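Local coordinates for protein oxidized polyvinyl alcohol hydrolase (Pseudomonas sp. VM15C, PDB 3WWC) that hydrolyses beta-diketones such as 4,6-nonanedione and carries out the second step of polyvinyl alcohol breakdown, cleaving the oxidized polymer, at residues G85-L90 against H303-L308; V206-D209 against P213-F216; D218-V223 against C272-P277; T310-R315 against Q337-Y342. The protein carries 1 engineered substitution. All blocks are in the same frame, centred on the assembly; numbering follows the deposited sequence.

Contact 1: residues G85-L90 against H303-L308; sequences GANSIL and HMWPQL
The indole of W305 is covered on one face by G85 and N87, while P306 CD lies against the opposite face. Over the five-membered ring sits G85 CA in a CH-pi contact, 3.6 Å from the ring centroid and 15° off the normal. Farther along the same face the amide of N87 stands almost upright, its plane 79° from the indole. N87 ND2 lies over the benzo ring near its rim, 3.4 Å from W305 CH2, while N87 OD1 only reaches W305 CZ2, also at 3.4 Å, from beyond the rim. Two bonds hold that amide: OD1 accepts from W65 NE1 and ND2 donates to N78 O. The indole N-H is taken by N314: NE1 is hydrogen-bonded to N314 OD1. The backbone angles of G85 call for glycine, and its bare CA lets the ring come this close. With CG anti to the backbone N (chi1 -163°), W305 reaches out from the H303-L308 loop, whose H303 bonds to a butanoic acid. The buried contact joins the loop before strand 96-100 to the loop entering helix 310-322, with strands 62-68 and 196-200 supplying W65 and I200 around the indole.

Contact 2: residues V206-D209 against P213-F216; sequences VTSD and PLSF
V206-D209 and P213-F216 run as two extended pieces of one loop, closest at T207 and P213, whose CA atoms are 4.8 Å apart. L214 is the side chain that fills the gap between them. Its CG turns away from the carbonyl carbon and lies beside the backbone N (chi1 -63°), which carries the two methyls over the V206-S208 backbone. L214 CD1 rests on the peptide at T207 C, 3.6 Å away, and also meets V206 CG1 at 4.3 Å. The other branch, L214 CD2, touches S208 OG at 3.5 Å, while T207 CG2 packs on P213 CA at 4.0 Å. A water sits between the backbones beside this apolar patch, 2.8 Å from V206 O and accepting from L214 N at 2.9 Å. Both pieces belong to the connection between strand 196-200 and helix 216-225, and the second runs straight into that helix: S215 is its N-cap, with OG bonded to D218 N. A219 of the helix packs against V206 and L214, and V223 against V206. T207 OG1 is turned back on its own segment, donating to S208 O at 2.9 Å and meeting the carbonyl at 134°, 24° out of its plane. Farther along, D209 makes a salt bridge to K229.

Contact 3: residues D218-V223 against C272-P277; sequences DARAAV and CADYRP. With BUA (butanoic acid), chain C; BUA (butanoic acid), chain D.
R220 and D274 meet at about a right angle, guanidinium and carboxylate planes 80° apart, in a salt bridge that puts two nitrogens on one oxygen. The approach is side-on: R220 NE lies 2.8 Å and R220 NH2 2.9 Å from D274 OD2, which stays in the guanidinium plane. NE is taken by the anti lone pair of OD2, whereas NH2 arrives from above the carboxylate plane, and both bonds are bent. R220 reaches this far because its chain is extended from CG to NE. The other carboxylate oxygen works on its own backbone: D274 OD1 accepts from R276 N at 3.0 Å, in a nearly straight bond of 165°. D274 is thus the N-cap of helix 275-288, and the same group ties that helix start to helix 216-225. Just before it, C272 and A273 both face W260 across the two-stranded antiparallel sheet, a classic beta bulge. A second point of contact is V223 on P277, crossing at about a right angle, V223 CB to P277 CB 3.7 Å, with Y353 touching both residues. On the pocket side, Y275 OH lies near O2 of one butanoic acid, at a spacing of 2.4 Å too short to be taken at face value. C272 SG, in a disulfide with C262, lies 3.9 Å from C3 of the other modelled butanoic acid.

Contact 4: residues T310-R315 against Q337-Y342; sequences TQEFNR and QPPEGY
The first turns of helix 310-322 are met here by the type II beta turn P339-Y342, which leads into the edge strand 343-346. F313 and Y342 make an offset stack, ring centroids 4.5 Å apart and planes inclined by 26°. F313 CD1 sits over the centre of the tyrosine ring and comes to 3.4 Å from Y342 CE1, while F313 CB leans on the phenol end, 3.8 Å from Y342 CZ. The two side chains cross at about a right angle; F313, with CG anti to the backbone N (chi1 175°), leaves the helix toward the turn. The phenol is fixed at its far end by a hydrogen bond from OH to L308 O, just ahead of the helix. Within the turn, Y342 N bonds back to P339 O, and G341 takes the positive phi that a type II turn asks of its third residue. P339, the turn's first residue, lays its ring on the helix backbone: P339 CG is 3.7 Å from E312 O. E312 slides past the proline in the opposite direction, bringing its OE1 within 3.7 Å of P339 CB. A water links helix and turn, donating to E312 OE1 at 2.8 Å and accepting from E340 N at 2.9 Å. W316, one helical turn on from E312, touches P338 and P339.

Overall arrangement
The contacts form two pairs: contacts 1 and 4 lie with centres 10 Å apart, contacts 2 and 3 with centres 9 Å apart, and 30 Å separates the centres of contacts 1 and 2. Helix 310-322 connects the first pair, its N314 serving the indole of contact 1 from contact 4. In the second, F216 packs on the strand of contact 3, F216 CE1 lying 3.4 Å from D274 N. The pairs meet at the butanoic acid pocket, where the rings of H303 (contact 1) and Y275 (contact 3) stack beside the same butanoic acid, to which H303 is hydrogen-bonded. A177, the engineered position assigned to the charge relay by similarity, lies about 8 Å from W305, side chain to side chain. Contact 4 is remote from the pocket.

Contact 1: residues G85-L90 against H303-L308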
loop_
_atom_site.group_PDB
_atom_site.type_symbol
_atom_site.label_atom_id
_atom_site.label_comp_id
_atom_site.label_asym_id
_atom_site.label_seq_id
_atom_site.Cartn_x
_atom_site.Cartn_y
_atom_site.Cartn_z
ATOM N N GLY A 85 -11.896 -5.596 6.384
ATOM C CA GLY A 85 -11.485 -4.244 6.796
ATOM C C GLY A 85 -12.547 -3.186 6.868
ATOM O O GLY A 85 -12.365 -2.164 7.536
ATOM N N ALA A 86 -13.647 -3.405 6.156
ATOM C CA ALA A 86 -14.768 -2.432 6.086
ATOM C C ALA A 86 -14.211 -1.013 6.080
ATOM O O ALA A 86 -14.579 -0.157 6.872
ATOM C CB ALA A 86 -15.717 -2.654 7.273
ATOM N N ASN A 87 -13.370 -0.738 5.083
ATOM C CA ASN A 87 -12.660 0.541 5.029
ATOM C C ASN A 87 -13.536 1.779 4.783
ATOM O O ASN A 87 -13.095 2.900 5.067
ATOM C CB ASN A 87 -11.537 0.437 3.975
ATOM C CG ASN A 87 -10.309 -0.235 4.537
ATOM O OD1 ASN A 87 -9.497 0.418 5.185
ATOM N ND2 ASN A 87 -10.164 -1.540 4.330
ATOM N N SER A 88 -14.744 1.607 4.234
ATOM C CA SER A 88 -15.615 2.751 4.046
ATOM C C SER A 88 -16.058 3.346 5.363
ATOM O O SER A 88 -16.469 4.487 5.388
ATOM C CB SER A 88 -16.866 2.331 3.256
ATOM O OG SER A 88 -17.703 1.435 3.978
ATOM N N ILE A 89 -15.961 2.587 6.437
ATOM C CA ILE A 89 -16.357 3.075 7.752
ATOM C C ILE A 89 -15.470 4.198 8.213
ATOM O O ILE A 89 -15.906 5.021 9.063
ATOM C CB ILE A 89 -16.423 1.869 8.766
ATOM C CG1 ILE A 89 -17.423 0.850 8.217
ATOM C CG2 ILE A 89 -16.924 2.328 10.174
ATOM C CD1 ILE A 89 -18.717 1.462 7.838
ATOM N N LEU A 90 -14.264 4.306 7.661
ATOM C CA LEU A 90 -13.417 5.464 8.028
ATOM C C LEU A 90 -14.062 6.782 7.609
ATOM O O LEU A 90 -13.656 7.828 8.100
ATOM C CB LEU A 90 -12.028 5.343 7.439
ATOM C CG LEU A 90 -11.298 4.387 8.382
ATOM C CD1 LEU A 90 -10.309 3.638 7.631
ATOM C CD2 LEU A 90 -10.664 5.163 9.553
ATOM N N HIS A 303 -2.086 -13.444 7.085
ATOM C CA HIS A 303 -2.074 -12.682 5.856
ATOM C C HIS A 303 -3.487 -12.355 5.420
ATOM O O HIS A 303 -4.067 -13.048 4.551
ATOM C CB HIS A 303 -1.401 -13.481 4.742
ATOM C CG HIS A 303 -1.038 -12.654 3.547
ATOM N ND1 HIS A 303 -0.103 -11.643 3.601
ATOM C CD2 HIS A 303 -1.476 -12.690 2.262
ATOM C CE1 HIS A 303 0.022 -11.090 2.401
ATOM N NE2 HIS A 303 -0.798 -11.717 1.572
ATOM N N MET A 304 -4.063 -11.348 6.051
ATOM C CA MET A 304 -5.411 -10.873 5.748
ATOM C C MET A 304 -5.514 -9.526 6.439
ATOM O O MET A 304 -4.583 -9.124 7.118
ATOM C CB MET A 304 -6.484 -11.828 6.285
ATOM C CG MET A 304 -6.283 -12.191 7.689
ATOM S SD MET A 304 -7.267 -13.690 8.178
ATOM C CE MET A 304 -8.630 -13.515 7.320
ATOM N N TRP A 305 -6.585 -8.801 6.217
ATOM C CA TRP A 305 -6.689 -7.509 6.894
ATOM C C TRP A 305 -6.657 -7.783 8.385
ATOM O O TRP A 305 -7.216 -8.778 8.837
ATOM C CB TRP A 305 -8.031 -6.858 6.552
ATOM C CG TRP A 305 -8.027 -5.387 6.874
ATOM C CD1 TRP A 305 -8.315 -4.781 8.099
ATOM C CD2 TRP A 305 -7.589 -4.360 6.004
ATOM N NE1 TRP A 305 -8.060 -3.450 8.009
ATOM C CE2 TRP A 305 -7.608 -3.156 6.734
ATOM C CE3 TRP A 305 -7.180 -4.341 4.669
ATOM C CZ2 TRP A 305 -7.212 -1.919 6.181
ATOM C CZ3 TRP A 305 -6.793 -3.137 4.104
ATOM C CH2 TRP A 305 -6.807 -1.918 4.872
ATOM N N PRO A 306 -6.062 -6.895 9.184
ATOM C CA PRO A 306 -5.972 -7.019 10.655
ATOM C C PRO A 306 -7.324 -7.505 11.174
ATOM O O PRO A 306 -8.363 -6.896 10.897
ATOM C CB PRO A 306 -5.652 -5.586 11.080
ATOM C CG PRO A 306 -4.563 -5.252 10.012
ATOM C CD PRO A 306 -5.270 -5.739 8.707
ATOM N N GLN A 307 -7.277 -8.608 11.938
ATOM C CA GLN A 307 -8.487 -9.266 12.396
ATOM C C GLN A 307 -8.889 -8.976 13.817
ATOM O O GLN A 307 -10.096 -9.018 14.136
ATOM C CB GLN A 307 -8.316 -10.782 12.265
ATOM C CG GLN A 307 -8.159 -11.255 10.813
ATOM C CD GLN A 307 -9.424 -11.087 10.011
ATOM O OE1 GLN A 307 -9.475 -10.286 9.060
ATOM N NE2 GLN A 307 -10.461 -11.820 10.370
ATOM N N LEU A 308 -7.904 -8.726 14.656
ATOM C CA LEU A 308 -8.197 -8.413 16.048
ATOM C C LEU A 308 -8.574 -6.922 16.175
ATOM O O LEU A 308 -7.780 -6.036 15.811
ATOM C CB LEU A 308 -6.974 -8.713 16.930
ATOM C CG LEU A 308 -6.474 -10.150 16.859
ATOM C CD1 LEU A 308 -5.047 -10.208 17.499
ATOM C CD2 LEU A 308 -7.498 -11.085 17.530
#

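Contact 2: residues V206-D209 against P213-F216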
loop_
_atom_site.group_PDB
_atom_site.type_symbol
_atom_site.label_atom_id
_atom_site.label_comp_id
_atom_site.label_asym_id
_atom_site.label_seq_id
_atom_site.Cartn_x
_atom_site.Cartn_y
_atom_site.Cartn_z
ATOM N N VAL A 206 12.542 -8.406 -2.967
ATOM C CA VAL A 206 13.963 -8.152 -2.758
ATOM C C VAL A 206 14.847 -8.654 -3.900
ATOM O O VAL A 206 14.660 -9.790 -4.406
ATOM C CB VAL A 206 14.389 -8.803 -1.446
ATOM C CG1 VAL A 206 15.952 -8.802 -1.296
ATOM C CG2 VAL A 206 13.815 -7.986 -0.305
ATOM N N THR A 207 15.774 -7.790 -4.323
ATOM C CA THR A 207 16.736 -8.203 -5.367
ATOM C C THR A 207 18.144 -8.031 -4.815
ATOM O O THR A 207 18.360 -7.535 -3.713
ATOM C CB THR A 207 16.677 -7.295 -6.627
ATOM O OG1 THR A 207 17.095 -5.952 -6.305
ATOM C CG2 THR A 207 15.248 -7.283 -7.218
ATOM N N SER A 208 19.126 -8.421 -5.625
ATOM C CA SER A 208 20.493 -8.167 -5.234
ATOM C C SER A 208 20.725 -6.674 -5.376
ATOM O O SER A 208 19.927 -5.946 -5.984
ATOM C CB SER A 208 21.492 -8.886 -6.161
ATOM O OG SER A 208 21.249 -10.285 -6.108
ATOM N N ASP A 209 21.861 -6.204 -4.850
ATOM C CA ASP A 209 22.178 -4.777 -4.948
ATOM C C ASP A 209 22.258 -4.283 -6.396
ATOM O O ASP A 209 21.968 -3.103 -6.645
ATOM C CB ASP A 209 23.520 -4.461 -4.270
ATOM C CG ASP A 209 23.438 -4.453 -2.771
ATOM O OD1 ASP A 209 22.301 -4.477 -2.223
ATOM O OD2 ASP A 209 24.511 -4.413 -2.104
ATOM N N PRO A 213 16.913 -9.845 -10.235
ATOM C CA PRO A 213 15.778 -10.471 -9.545
ATOM C C PRO A 213 16.208 -11.755 -8.863
ATOM O O PRO A 213 17.060 -12.532 -9.364
ATOM C CB PRO A 213 14.769 -10.735 -10.658
ATOM C CG PRO A 213 15.089 -9.623 -11.654
ATOM C CD PRO A 213 16.592 -9.561 -11.646
ATOM N N LEU A 214 15.635 -11.985 -7.692
ATOM C CA LEU A 214 15.938 -13.199 -6.930
ATOM C C LEU A 214 14.675 -14.006 -6.833
ATOM O O LEU A 214 13.555 -13.447 -6.814
ATOM C CB LEU A 214 16.391 -12.829 -5.508
ATOM C CG LEU A 214 17.684 -12.005 -5.403
ATOM C CD1 LEU A 214 17.946 -11.514 -3.965
ATOM C CD2 LEU A 214 18.861 -12.885 -5.929
ATOM N N SER A 215 14.824 -15.320 -6.792
ATOM C CA SER A 215 13.677 -16.189 -6.609
ATOM C C SER A 215 13.125 -15.937 -5.208
ATOM O O SER A 215 13.773 -15.334 -4.348
ATOM C CB SER A 215 14.078 -17.667 -6.671
ATOM O OG SER A 215 15.063 -17.950 -5.661
ATOM N N PHE A 216 11.908 -16.413 -4.991
ATOM C CA PHE A 216 11.279 -16.288 -3.671
ATOM C C PHE A 216 12.278 -16.827 -2.611
ATOM O O PHE A 216 12.553 -16.162 -1.603
ATOM C CB PHE A 216 9.989 -17.124 -3.646
ATOM C CG PHE A 216 9.521 -17.445 -2.251
ATOM C CD1 PHE A 216 9.136 -16.422 -1.393
ATOM C CD2 PHE A 216 9.558 -18.747 -1.782
ATOM C CE1 PHE A 216 8.791 -16.676 -0.058
ATOM C CE2 PHE A 216 9.229 -19.041 -0.466
ATOM C CZ PHE A 216 8.842 -18.003 0.421
HETATM O O HOH W 1 13.361 -10.413 -6.776
#

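Contact 3: residues D218-V223 against C272-P277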
loop_
_atom_site.group_PDB
_atom_site.type_symbol
_atom_site.label_atom_id
_atom_site.label_comp_id
_atom_site.label_asym_id
_atom_site.label_seq_id
_atom_site.Cartn_x
_atom_site.Cartn_y
_atom_site.Cartn_z
ATOM N N ASP A 218 15.626 -17.259 -2.717
ATOM C CA ASP A 218 16.829 -16.484 -2.593
ATOM C C ASP A 218 16.578 -15.125 -1.963
ATOM O O ASP A 218 17.409 -14.639 -1.222
ATOM C CB ASP A 218 17.562 -16.328 -3.947
ATOM C CG ASP A 218 18.305 -17.615 -4.362
ATOM O OD1 ASP A 218 18.371 -18.577 -3.543
ATOM O OD2 ASP A 218 18.818 -17.629 -5.518
ATOM N N ALA A 219 15.411 -14.540 -2.235
ATOM C CA ALA A 219 15.100 -13.228 -1.676
ATOM C C ALA A 219 14.887 -13.382 -0.182
ATOM O O ALA A 219 15.269 -12.517 0.590
ATOM C CB ALA A 219 13.807 -12.637 -2.366
ATOM N N ARG A 220 14.261 -14.478 0.211
ATOM C CA ARG A 220 13.972 -14.750 1.627
ATOM C C ARG A 220 15.312 -14.925 2.338
ATOM O O ARG A 220 15.564 -14.365 3.394
ATOM C CB ARG A 220 13.147 -16.024 1.688
ATOM C CG ARG A 220 12.479 -16.347 3.002
ATOM C CD ARG A 220 11.931 -17.768 2.931
ATOM N NE ARG A 220 10.778 -17.929 3.792
ATOM C CZ ARG A 220 10.102 -19.065 3.904
ATOM N NH1 ARG A 220 10.496 -20.140 3.182
ATOM N NH2 ARG A 220 9.041 -19.117 4.717
ATOM N N ALA A 221 16.216 -15.664 1.713
ATOM C CA ALA A 221 17.522 -15.854 2.339
ATOM C C ALA A 221 18.386 -14.621 2.417
ATOM O O ALA A 221 19.185 -14.492 3.327
ATOM C CB ALA A 221 18.308 -16.965 1.592
ATOM N N ALA A 222 18.283 -13.725 1.428
ATOM C CA ALA A 222 19.085 -12.534 1.418
ATOM C C ALA A 222 18.763 -11.646 2.605
ATOM O O ALA A 222 19.656 -11.027 3.165
ATOM C CB ALA A 222 18.831 -11.748 0.124
ATOM N N VAL A 223 17.480 -11.539 2.957
ATOM C CA VAL A 223 17.163 -10.666 4.093
ATOM C C VAL A 223 17.559 -11.372 5.395
ATOM O O VAL A 223 18.041 -10.717 6.318
ATOM C CB VAL A 223 15.663 -10.324 4.120
ATOM C CG1 VAL A 223 15.331 -9.504 5.371
ATOM C CG2 VAL A 223 15.281 -9.564 2.850
ATOM N N CYS A 272 4.567 -18.866 -2.118
ATOM C CA CYS A 272 5.224 -17.943 -3.063
ATOM C C CYS A 272 5.582 -16.604 -2.443
ATOM O O CYS A 272 6.196 -15.759 -3.107
ATOM C CB CYS A 272 4.339 -17.677 -4.293
ATOM S SG CYS A 272 2.680 -17.055 -3.931
ATOM N N ALA A 273 5.167 -16.389 -1.193
ATOM C CA ALA A 273 5.517 -15.131 -0.549
ATOM C C ALA A 273 5.559 -15.281 0.961
ATOM O O ALA A 273 4.705 -15.956 1.540
ATOM C CB ALA A 273 4.536 -14.053 -0.923
ATOM N N ASP A 274 6.562 -14.656 1.563
ATOM C CA ASP A 274 6.729 -14.659 3.011
ATOM C C ASP A 274 6.868 -13.174 3.341
ATOM O O ASP A 274 7.791 -12.516 2.881
ATOM C CB ASP A 274 8.013 -15.410 3.372
ATOM C CG ASP A 274 8.284 -15.419 4.870
ATOM O OD1 ASP A 274 7.687 -14.584 5.599
ATOM O OD2 ASP A 274 9.090 -16.273 5.335
ATOM N N TYR A 275 5.958 -12.659 4.172
ATOM C CA TYR A 275 6.006 -11.204 4.408
ATOM C C TYR A 275 6.890 -10.745 5.555
ATOM O O TYR A 275 7.025 -9.552 5.830
ATOM C CB TYR A 275 4.556 -10.666 4.496
ATOM C CG TYR A 275 3.821 -10.973 3.206
ATOM C CD1 TYR A 275 3.144 -12.189 3.048
ATOM C CD2 TYR A 275 3.852 -10.077 2.140
ATOM C CE1 TYR A 275 2.511 -12.509 1.850
ATOM C CE2 TYR A 275 3.238 -10.398 0.935
ATOM C CZ TYR A 275 2.582 -11.599 0.811
ATOM O OH TYR A 275 1.975 -11.928 -0.369
ATOM N N ARG A 276 7.576 -11.678 6.190
ATOM C CA ARG A 276 8.536 -11.269 7.215
ATOM C C ARG A 276 9.704 -10.499 6.520
ATOM O O ARG A 276 10.030 -9.377 6.904
ATOM C CB ARG A 276 9.035 -12.547 7.957
ATOM C CG ARG A 276 10.141 -12.219 9.002
ATOM C CD ARG A 276 10.928 -13.511 9.400
ATOM N NE ARG A 276 10.009 -14.543 9.845
ATOM C CZ ARG A 276 9.642 -14.726 11.108
ATOM N NH1 ARG A 276 10.148 -13.966 12.076
ATOM N NH2 ARG A 276 8.707 -15.603 11.394
ATOM N N PRO A 277 10.361 -11.092 5.491
ATOM C CA PRO A 277 11.437 -10.301 4.888
ATOM C C PRO A 277 10.998 -9.002 4.204
ATOM O O PRO A 277 11.762 -8.039 4.180
ATOM C CB PRO A 277 12.091 -11.271 3.896
ATOM C CG PRO A 277 11.039 -12.260 3.578
ATOM C CD PRO A 277 10.323 -12.455 4.928
HETATM C C1 BUA C . 2.433 -12.139 -4.492
HETATM C C2 BUA C . 1.575 -11.937 -3.242
HETATM C C3 BUA C . 0.388 -11.038 -3.591
HETATM C C4 BUA C . -0.556 -10.889 -2.396
HETATM O O1 BUA C . -1.770 -10.723 -2.657
HETATM O O2 BUA C . -0.029 -10.874 -1.259
HETATM C C1 BUA D . 3.283 -12.005 -4.379
HETATM C C2 BUA D . 3.991 -12.412 -5.673
HETATM C C3 BUA D . 3.951 -13.937 -5.816
HETATM C C4 BUA D . 4.597 -14.335 -7.144
HETATM O O1 BUA D . 5.324 -13.488 -7.705
HETATM O O2 BUA D . 4.346 -15.482 -7.572
#

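Contact 4: residues T310-R315 against Q337-Y342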
loop_
_atom_site.group_PDB
_atom_site.type_symbol
_atom_site.label_atom_id
_atom_site.label_comp_id
_atom_site.label_asym_id
_atom_site.label_seq_id
_atom_site.Cartn_x
_atom_site.Cartn_y
_atom_site.Cartn_z
ATOM N N THR A 310 -10.504 -4.999 14.558
ATOM C CA THR A 310 -10.304 -4.419 13.234
ATOM C C THR A 310 -10.604 -2.951 13.113
ATOM O O THR A 310 -9.765 -2.195 12.633
ATOM C CB THR A 310 -11.131 -5.167 12.201
ATOM O OG1 THR A 310 -10.723 -6.536 12.198
ATOM C CG2 THR A 310 -10.897 -4.569 10.772
ATOM N N GLN A 311 -11.790 -2.517 13.515
ATOM C CA GLN A 311 -12.096 -1.095 13.381
ATOM C C GLN A 311 -11.301 -0.252 14.358
ATOM O O GLN A 311 -10.931 0.883 14.020
ATOM C CB GLN A 311 -13.614 -0.844 13.537
ATOM C CG GLN A 311 -14.441 -1.399 12.391
ATOM C CD GLN A 311 -14.010 -0.757 11.056
ATOM O OE1 GLN A 311 -13.775 0.445 10.969
ATOM N NE2 GLN A 311 -13.842 -1.584 10.050
ATOM N N GLU A 312 -11.056 -0.744 15.558
ATOM C CA GLU A 312 -10.188 0.013 16.475
ATOM C C GLU A 312 -8.815 0.198 15.804
ATOM O O GLU A 312 -8.217 1.262 15.891
ATOM C CB GLU A 312 -9.937 -0.721 17.798
ATOM C CG GLU A 312 -11.148 -0.790 18.710
ATOM C CD GLU A 312 -10.771 -1.567 19.967
ATOM O OE1 GLU A 312 -9.680 -1.334 20.536
ATOM O OE2 GLU A 312 -11.584 -2.435 20.350
ATOM N N PHE A 313 -8.314 -0.839 15.132
ATOM C CA PHE A 313 -7.025 -0.723 14.464
ATOM C C PHE A 313 -7.068 0.296 13.333
ATOM O O PHE A 313 -6.192 1.147 13.220
ATOM C CB PHE A 313 -6.553 -2.079 13.893
ATOM C CG PHE A 313 -5.294 -1.945 13.117
ATOM C CD1 PHE A 313 -4.081 -1.863 13.788
ATOM C CD2 PHE A 313 -5.348 -1.805 11.724
ATOM C CE1 PHE A 313 -2.883 -1.637 13.079
ATOM C CE2 PHE A 313 -4.143 -1.573 11.008
ATOM C CZ PHE A 313 -2.945 -1.494 11.699
ATOM N N ASN A 314 -8.103 0.251 12.496
ATOM C CA ASN A 314 -8.213 1.178 11.386
ATOM C C ASN A 314 -8.240 2.607 11.896
ATOM O O ASN A 314 -7.580 3.491 11.336
ATOM C CB ASN A 314 -9.470 0.951 10.534
ATOM C CG ASN A 314 -9.455 -0.347 9.742
ATOM O OD1 ASN A 314 -8.475 -1.087 9.753
ATOM N ND2 ASN A 314 -10.567 -0.613 9.026
ATOM N N ARG A 315 -8.998 2.850 12.973
ATOM C CA ARG A 315 -9.099 4.232 13.492
ATOM C C ARG A 315 -7.759 4.653 14.061
ATOM O O ARG A 315 -7.279 5.774 13.808
ATOM C CB ARG A 315 -10.121 4.302 14.639
ATOM C CG ARG A 315 -11.550 4.154 14.192
ATOM C CD ARG A 315 -12.539 4.410 15.394
ATOM N NE ARG A 315 -12.531 3.370 16.412
ATOM C CZ ARG A 315 -13.340 2.304 16.418
ATOM N NH1 ARG A 315 -14.220 2.097 15.430
ATOM N NH2 ARG A 315 -13.307 1.522 17.474
ATOM N N GLN A 337 -0.478 4.263 22.075
ATOM C CA GLN A 337 -0.650 2.806 22.151
ATOM C C GLN A 337 -1.682 2.247 21.167
ATOM O O GLN A 337 -2.789 2.737 21.083
ATOM C CB GLN A 337 -1.099 2.449 23.583
ATOM C CG GLN A 337 -1.089 0.981 23.945
ATOM C CD GLN A 337 -1.386 0.783 25.418
ATOM O OE1 GLN A 337 -0.596 1.183 26.293
ATOM N NE2 GLN A 337 -2.527 0.177 25.709
ATOM N N PRO A 338 -1.295 1.217 20.396
ATOM C CA PRO A 338 -2.261 0.635 19.455
ATOM C C PRO A 338 -3.250 -0.239 20.238
ATOM O O PRO A 338 -3.071 -0.516 21.435
ATOM C CB PRO A 338 -1.375 -0.222 18.540
ATOM C CG PRO A 338 -0.270 -0.694 19.508
ATOM C CD PRO A 338 0.028 0.574 20.311
ATOM N N PRO A 339 -4.296 -0.713 19.585
ATOM C CA PRO A 339 -5.289 -1.561 20.240
ATOM C C PRO A 339 -4.644 -2.860 20.684
ATOM O O PRO A 339 -3.588 -3.258 20.218
ATOM C CB PRO A 339 -6.278 -1.902 19.123
ATOM C CG PRO A 339 -6.083 -0.731 18.126
ATOM C CD PRO A 339 -4.620 -0.467 18.170
ATOM N N GLU A 340 -5.378 -3.569 21.529
ATOM C CA GLU A 340 -4.928 -4.874 21.962
ATOM C C GLU A 340 -4.812 -5.785 20.728
ATOM O O GLU A 340 -5.672 -5.756 19.864
ATOM C CB GLU A 340 -5.958 -5.465 22.937
ATOM C CG GLU A 340 -5.411 -6.704 23.598
ATOM C CD GLU A 340 -6.372 -7.348 24.600
ATOM O OE1 GLU A 340 -5.976 -8.417 25.142
ATOM O OE2 GLU A 340 -7.495 -6.801 24.822
ATOM N N GLY A 341 -3.723 -6.536 20.668
ATOM C CA GLY A 341 -3.478 -7.438 19.542
ATOM C C GLY A 341 -2.381 -6.929 18.633
ATOM O O GLY A 341 -2.011 -7.632 17.678
ATOM N N TYR A 342 -1.843 -5.744 18.930
ATOM C CA TYR A 342 -0.785 -5.117 18.110
ATOM C C TYR A 342 0.345 -4.604 18.969
ATOM O O TYR A 342 0.113 -4.121 20.105
ATOM C CB TYR A 342 -1.332 -3.884 17.313
ATOM C CG TYR A 342 -2.518 -4.239 16.459
ATOM C CD1 TYR A 342 -2.345 -4.666 15.156
ATOM C CD2 TYR A 342 -3.798 -4.299 17.007
ATOM C CE1 TYR A 342 -3.431 -5.166 14.437
ATOM C CE2 TYR A 342 -4.876 -4.800 16.320
ATOM C CZ TYR A 342 -4.675 -5.243 15.023
ATOM O OH TYR A 342 -5.697 -5.827 14.340
HETATM O O HOH W 2 -7.953 -2.498 22.397
#